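Exocyst complex component EXO70 (Saccharomyces cerevisiae, PDB 2B1E) serves as a subunit of the exocyst, the complex that tethers secretory vesicles to sites of exocytosis, and takes part in its assembly. Local coordinates at residues Tyr41-Ile55 against Leu72-Leu86. Residues are numbered along the deposited sequence; the frame is centred on the assembly and turned at random.
Sequences YTQVVHKLDDMLEDI and LTHLEQLIKRSEAQL
Leu75 pushes its forked end into a hole formed by Leu48, Met51, Leu52 and Ile55: CD2 lies 3.5 Å from Leu48 CD2, while CD1 faces the Leu52 backbone, 3.9 Å from its CA. Leu52 returns the knob among Leu72, Leu75, Glu76 and Ile79, resting CD2 4.1 Å from Ile79 CD1. One turn on, Ile79 fills the hole of Val45, Leu48, Asp49 and Leu52; with CG1 anti to the carbonyl carbon (chi1 -68°), the chain reaches across so that CD1 lies 3.6 Å from Asp49 CA. These reciprocal knobs-into-holes join helices 38-56 and 66-94, whose segments run roughly antiparallel, 150° between their directions, the axes approaching to 9.5 Å. Toward the far end Tyr41 and Leu86 slide past each other, with Tyr41 OH 3.5 Å from Ser82 CB and the ring edge toward Ser82 O. Ser82 OG turns back to its own helix, donating to Leu78 O (2.8 Å) from the face opposite Ser82 N. On one flank a water donates to both Asp49 OD2 and Glu83 OE1, bridging the carboxylates; Tyr129 OH of helix 117-132 is also hydrogen-bonded to Glu83 OE1. The chemistry implies an apolar, interlocked seam with polar groups at its flank, where water and Tyr129 probably ease the like-charge repulsion.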
loop_
_atom_site.group_PDB
_atom_site.type_symbol
_atom_site.label_atom_id
_atom_site.label_comp_id
_atom_site.label_asym_id
_atom_site.label_seq_id
_atom_site.Cartn_x
_atom_site.Cartn_y
_atom_site.Cartn_z
ATOM N N TYR A 41 12.100 35.010 45.235
ATOM C CA TYR A 41 12.885 33.938 45.830
ATOM C C TYR A 41 14.226 33.812 45.098
ATOM O O TYR A 41 15.279 33.830 45.730
ATOM C CB TYR A 41 12.099 32.611 45.768
ATOM C CG TYR A 41 12.729 31.446 46.518
ATOM C CD1 TYR A 41 12.315 31.104 47.812
ATOM C CD2 TYR A 41 13.727 30.674 45.924
ATOM C CE1 TYR A 41 12.878 30.018 48.488
ATOM C CE2 TYR A 41 14.297 29.595 46.586
ATOM C CZ TYR A 41 13.871 29.269 47.865
ATOM O OH TYR A 41 14.451 28.202 48.513
ATOM N N THR A 42 14.208 33.691 43.774
ATOM C CA THR A 42 15.476 33.575 43.059
ATOM C C THR A 42 16.302 34.842 43.218
ATOM O O THR A 42 17.534 34.801 43.131
ATOM C CB THR A 42 15.299 33.307 41.557
ATOM O OG1 THR A 42 14.528 34.356 40.964
ATOM C CG2 THR A 42 14.623 31.957 41.329
ATOM N N GLN A 43 15.630 35.966 43.448
ATOM C CA GLN A 43 16.341 37.225 43.625
ATOM C C GLN A 43 17.131 37.195 44.931
ATOM O O GLN A 43 18.253 37.709 45.007
ATOM C CB GLN A 43 15.363 38.402 43.634
ATOM C CG GLN A 43 16.059 39.739 43.536
ATOM C CD GLN A 43 17.019 39.790 42.357
ATOM O OE1 GLN A 43 16.633 39.536 41.206
ATOM N NE2 GLN A 43 18.279 40.115 42.637
ATOM N N VAL A 44 16.553 36.604 45.970
ATOM C CA VAL A 44 17.266 36.513 47.238
ATOM C C VAL A 44 18.459 35.564 47.098
ATOM O O VAL A 44 19.542 35.828 47.624
ATOM C CB VAL A 44 16.347 36.029 48.368
ATOM C CG1 VAL A 44 17.181 35.693 49.603
ATOM C CG2 VAL A 44 15.334 37.120 48.704
ATOM N N VAL A 45 18.275 34.460 46.381
ATOM C CA VAL A 45 19.388 33.540 46.191
ATOM C C VAL A 45 20.499 34.282 45.422
ATOM O O VAL A 45 21.680 34.098 45.704
ATOM C CB VAL A 45 18.943 32.284 45.423
ATOM C CG1 VAL A 45 20.118 31.334 45.249
ATOM C CG2 VAL A 45 17.822 31.569 46.207
ATOM N N HIS A 46 20.126 35.126 44.460
ATOM C CA HIS A 46 21.136 35.881 43.705
ATOM C C HIS A 46 21.927 36.789 44.665
ATOM O O HIS A 46 23.144 36.927 44.535
ATOM C CB HIS A 46 20.497 36.758 42.605
ATOM C CG HIS A 46 20.000 35.997 41.411
ATOM N ND1 HIS A 46 20.710 34.970 40.830
ATOM C CD2 HIS A 46 18.878 36.145 40.664
ATOM C CE1 HIS A 46 20.048 34.516 39.781
ATOM N NE2 HIS A 46 18.932 35.212 39.657
ATOM N N LYS A 47 21.236 37.417 45.614
ATOM C CA LYS A 47 21.905 38.289 46.581
ATOM C C LYS A 47 22.981 37.513 47.333
ATOM O O LYS A 47 24.086 38.000 47.532
ATOM C CB LYS A 47 20.904 38.858 47.595
ATOM C CG LYS A 47 20.018 39.989 47.080
ATOM C CD LYS A 47 20.723 41.331 47.195
ATOM C CE LYS A 47 19.814 42.480 46.783
ATOM N NZ LYS A 47 20.486 43.801 46.972
ATOM N N LEU A 48 22.645 36.298 47.759
ATOM C CA LEU A 48 23.591 35.464 48.503
ATOM C C LEU A 48 24.784 35.084 47.636
ATOM O O LEU A 48 25.938 35.119 48.080
ATOM C CB LEU A 48 22.888 34.201 48.992
ATOM C CG LEU A 48 21.742 34.415 49.985
ATOM C CD1 LEU A 48 20.961 33.116 50.132
ATOM C CD2 LEU A 48 22.280 34.882 51.330
ATOM N N ASP A 49 24.482 34.707 46.400
ATOM C CA ASP A 49 25.482 34.309 45.432
ATOM C C ASP A 49 26.454 35.459 45.193
ATOM O O ASP A 49 27.676 35.278 45.240
ATOM C CB ASP A 49 24.792 33.924 44.123
ATOM C CG ASP A 49 25.384 32.685 43.500
ATOM O OD1 ASP A 49 26.446 32.235 43.983
ATOM O OD2 ASP A 49 24.793 32.162 42.530
ATOM N N ASP A 50 25.907 36.649 44.952
ATOM C CA ASP A 50 26.732 37.824 44.709
ATOM C C ASP A 50 27.511 38.197 45.973
ATOM O O ASP A 50 28.677 38.582 45.890
ATOM C CB ASP A 50 25.860 38.985 44.218
ATOM C CG ASP A 50 25.248 38.709 42.843
ATOM O OD1 ASP A 50 24.374 39.487 42.403
ATOM O OD2 ASP A 50 25.642 37.705 42.199
ATOM N N MET A 51 26.891 38.059 47.143
ATOM C CA MET A 51 27.588 38.375 48.395
ATOM C C MET A 51 28.790 37.441 48.532
ATOM O O MET A 51 29.902 37.883 48.815
ATOM C CB MET A 51 26.659 38.200 49.611
ATOM C CG MET A 51 27.303 38.581 50.957
ATOM S SD MET A 51 26.245 38.305 52.426
ATOM C CE MET A 51 25.104 39.689 52.210
ATOM N N LEU A 52 28.564 36.148 48.308
ATOM C CA LEU A 52 29.622 35.154 48.418
ATOM C C LEU A 52 30.773 35.498 47.475
ATOM O O LEU A 52 31.941 35.440 47.861
ATOM C CB LEU A 52 29.066 33.763 48.102
ATOM C CG LEU A 52 30.026 32.574 48.069
ATOM C CD1 LEU A 52 30.654 32.369 49.429
ATOM C CD2 LEU A 52 29.250 31.321 47.660
ATOM N N GLU A 53 30.431 35.874 46.247
ATOM C CA GLU A 53 31.427 36.247 45.249
ATOM C C GLU A 53 32.191 37.516 45.656
ATOM O O GLU A 53 33.422 37.580 45.540
ATOM C CB GLU A 53 30.741 36.474 43.904
ATOM C CG GLU A 53 31.673 36.767 42.758
ATOM C CD GLU A 53 32.620 35.625 42.496
ATOM O OE1 GLU A 53 32.168 34.458 42.520
ATOM O OE2 GLU A 53 33.816 35.891 42.258
ATOM N N ASP A 54 31.457 38.518 46.136
ATOM C CA ASP A 54 32.065 39.776 46.551
ATOM C C ASP A 54 33.099 39.627 47.676
ATOM O O ASP A 54 34.136 40.283 47.649
ATOM C CB ASP A 54 30.994 40.791 46.999
ATOM C CG ASP A 54 30.123 41.303 45.848
ATOM O OD1 ASP A 54 30.544 41.241 44.674
ATOM O OD2 ASP A 54 29.010 41.796 46.132
ATOM N N ILE A 55 32.839 38.773 48.658
ATOM C CA ILE A 55 33.782 38.633 49.764
ATOM C C ILE A 55 34.928 37.658 49.521
ATOM O O ILE A 55 35.889 37.629 50.290
ATOM C CB ILE A 55 33.074 38.220 51.074
ATOM C CG1 ILE A 55 32.519 36.802 50.951
ATOM C CG2 ILE A 55 31.966 39.207 51.398
ATOM C CD1 ILE A 55 31.787 36.333 52.196
ATOM N N LEU A 72 31.378 32.028 54.829
ATOM C CA LEU A 72 31.592 31.427 53.517
ATOM C C LEU A 72 30.800 30.116 53.409
ATOM O O LEU A 72 30.107 29.871 52.421
ATOM C CB LEU A 72 33.080 31.125 53.271
ATOM C CG LEU A 72 34.060 32.291 53.098
ATOM C CD1 LEU A 72 35.462 31.730 52.784
ATOM C CD2 LEU A 72 33.590 33.203 51.984
ATOM N N THR A 73 30.907 29.272 54.424
ATOM C CA THR A 73 30.202 27.991 54.398
ATOM C C THR A 73 28.688 28.190 54.498
ATOM O O THR A 73 27.923 27.501 53.829
ATOM C CB THR A 73 30.679 27.068 55.543
ATOM O OG1 THR A 73 32.085 26.822 55.393
ATOM C CG2 THR A 73 29.944 25.735 55.506
ATOM N N HIS A 74 28.265 29.145 55.321
ATOM C CA HIS A 74 26.844 29.413 55.488
ATOM C C HIS A 74 26.224 29.851 54.161
ATOM O O HIS A 74 25.202 29.320 53.744
ATOM C CB HIS A 74 26.627 30.495 56.548
ATOM C CG HIS A 74 25.183 30.790 56.810
ATOM N ND1 HIS A 74 24.744 32.016 57.255
ATOM C CD2 HIS A 74 24.077 30.021 56.671
ATOM C CE1 HIS A 74 23.427 31.994 57.373
ATOM N NE2 HIS A 74 22.997 30.794 57.025
ATOM N N LEU A 75 26.845 30.819 53.494
ATOM C CA LEU A 75 26.344 31.288 52.208
ATOM C C LEU A 75 26.335 30.136 51.197
ATOM O O LEU A 75 25.342 29.901 50.519
ATOM C CB LEU A 75 27.217 32.437 51.680
ATOM C CG LEU A 75 27.045 33.789 52.383
ATOM C CD1 LEU A 75 28.183 34.723 51.997
ATOM C CD2 LEU A 75 25.699 34.400 51.983
ATOM N N GLU A 76 27.440 29.404 51.112
ATOM C CA GLU A 76 27.515 28.300 50.162
ATOM C C GLU A 76 26.396 27.271 50.393
ATOM O O GLU A 76 25.705 26.882 49.449
ATOM C CB GLU A 76 28.890 27.621 50.248
ATOM C CG GLU A 76 30.070 28.542 49.892
ATOM C CD GLU A 76 31.434 27.905 50.175
ATOM O OE1 GLU A 76 31.499 26.930 50.959
ATOM O OE2 GLU A 76 32.445 28.391 49.620
ATOM N N GLN A 77 26.191 26.855 51.644
ATOM C CA GLN A 77 25.157 25.856 51.927
ATOM C C GLN A 77 23.723 26.353 51.782
ATOM O O GLN A 77 22.870 25.616 51.290
ATOM C CB GLN A 77 25.361 25.230 53.310
ATOM C CG GLN A 77 26.635 24.375 53.417
ATOM C CD GLN A 77 26.704 23.289 52.363
ATOM O OE1 GLN A 77 25.707 22.644 52.056
ATOM N NE2 GLN A 77 27.888 23.079 51.802
ATOM N N LEU A 78 23.448 27.578 52.213
ATOM C CA LEU A 78 22.102 28.139 52.083
ATOM C C LEU A 78 21.724 28.233 50.604
ATOM O O LEU A 78 20.572 27.991 50.228
ATOM C CB LEU A 78 22.041 29.519 52.748
ATOM C CG LEU A 78 20.711 30.278 52.670
ATOM C CD1 LEU A 78 19.566 29.447 53.272
ATOM C CD2 LEU A 78 20.873 31.600 53.413
ATOM N N ILE A 79 22.695 28.580 49.757
ATOM C CA ILE A 79 22.440 28.657 48.319
ATOM C C ILE A 79 22.126 27.250 47.806
ATOM O O ILE A 79 21.189 27.043 47.033
ATOM C CB ILE A 79 23.680 29.242 47.555
ATOM C CG1 ILE A 79 23.866 30.724 47.915
ATOM C CG2 ILE A 79 23.492 29.115 46.058
ATOM C CD1 ILE A 79 25.177 31.347 47.404
ATOM N N LYS A 80 22.913 26.272 48.250
ATOM C CA LYS A 80 22.716 24.895 47.824
ATOM C C LYS A 80 21.325 24.379 48.197
ATOM O O LYS A 80 20.654 23.732 47.388
ATOM C CB LYS A 80 23.783 23.995 48.453
ATOM C CG LYS A 80 23.767 22.572 47.940
ATOM C CD LYS A 80 24.851 21.720 48.609
ATOM C CE LYS A 80 26.242 22.307 48.423
ATOM N NZ LYS A 80 27.280 21.501 49.152
ATOM N N ARG A 81 20.885 24.665 49.416
ATOM C CA ARG A 81 19.574 24.192 49.850
ATOM C C ARG A 81 18.453 24.870 49.073
ATOM O O ARG A 81 17.478 24.223 48.673
ATOM C CB ARG A 81 19.390 24.432 51.351
ATOM C CG ARG A 81 20.394 23.713 52.245
ATOM C CD ARG A 81 19.927 23.707 53.695
ATOM N NE ARG A 81 19.988 25.015 54.358
ATOM C CZ ARG A 81 21.108 25.557 54.834
ATOM N NH1 ARG A 81 22.259 24.903 54.703
ATOM N NH2 ARG A 81 21.077 26.720 55.481
ATOM N N SER A 82 18.591 26.178 48.864
ATOM C CA SER A 82 17.592 26.937 48.136
ATOM C C SER A 82 17.465 26.483 46.681
ATOM O O SER A 82 16.356 26.403 46.142
ATOM C CB SER A 82 17.925 28.429 48.210
ATOM O OG SER A 82 18.003 28.847 49.561
ATOM N N GLU A 83 18.592 26.179 46.042
ATOM C CA GLU A 83 18.551 25.724 44.661
ATOM C C GLU A 83 17.944 24.321 44.578
ATOM O O GLU A 83 17.265 23.992 43.609
ATOM C CB GLU A 83 19.961 25.777 44.042
ATOM C CG GLU A 83 20.369 27.218 43.708
ATOM C CD GLU A 83 21.810 27.383 43.217
ATOM O OE1 GLU A 83 22.134 28.476 42.716
ATOM O OE2 GLU A 83 22.617 26.448 43.338
ATOM N N ALA A 84 18.165 23.502 45.605
ATOM C CA ALA A 84 17.603 22.156 45.608
ATOM C C ALA A 84 16.076 22.285 45.667
ATOM O O ALA A 84 15.350 21.494 45.072
ATOM C CB ALA A 84 18.132 21.362 46.810
ATOM N N GLN A 85 15.599 23.301 46.373
ATOM C CA GLN A 85 14.164 23.547 46.489
ATOM C C GLN A 85 13.587 23.982 45.141
ATOM O O GLN A 85 12.445 23.645 44.799
ATOM C CB GLN A 85 13.908 24.618 47.554
ATOM C CG GLN A 85 12.459 25.065 47.672
ATOM C CD GLN A 85 11.493 23.918 47.900
ATOM O OE1 GLN A 85 11.710 23.066 48.772
ATOM N NE2 GLN A 85 10.414 23.892 47.123
ATOM N N LEU A 86 14.384 24.734 44.382
ATOM C CA LEU A 86 13.978 25.189 43.062
ATOM C C LEU A 86 13.788 23.993 42.140
ATOM O O LEU A 86 12.886 23.982 41.306
ATOM C CB LEU A 86 15.024 26.144 42.483
ATOM C CG LEU A 86 14.957 27.544 43.103
ATOM C CD1 LEU A 86 16.165 28.353 42.666
ATOM C CD2 LEU A 86 13.664 28.226 42.682
HETATM O O HOH W 1 24.684 29.474 42.443
#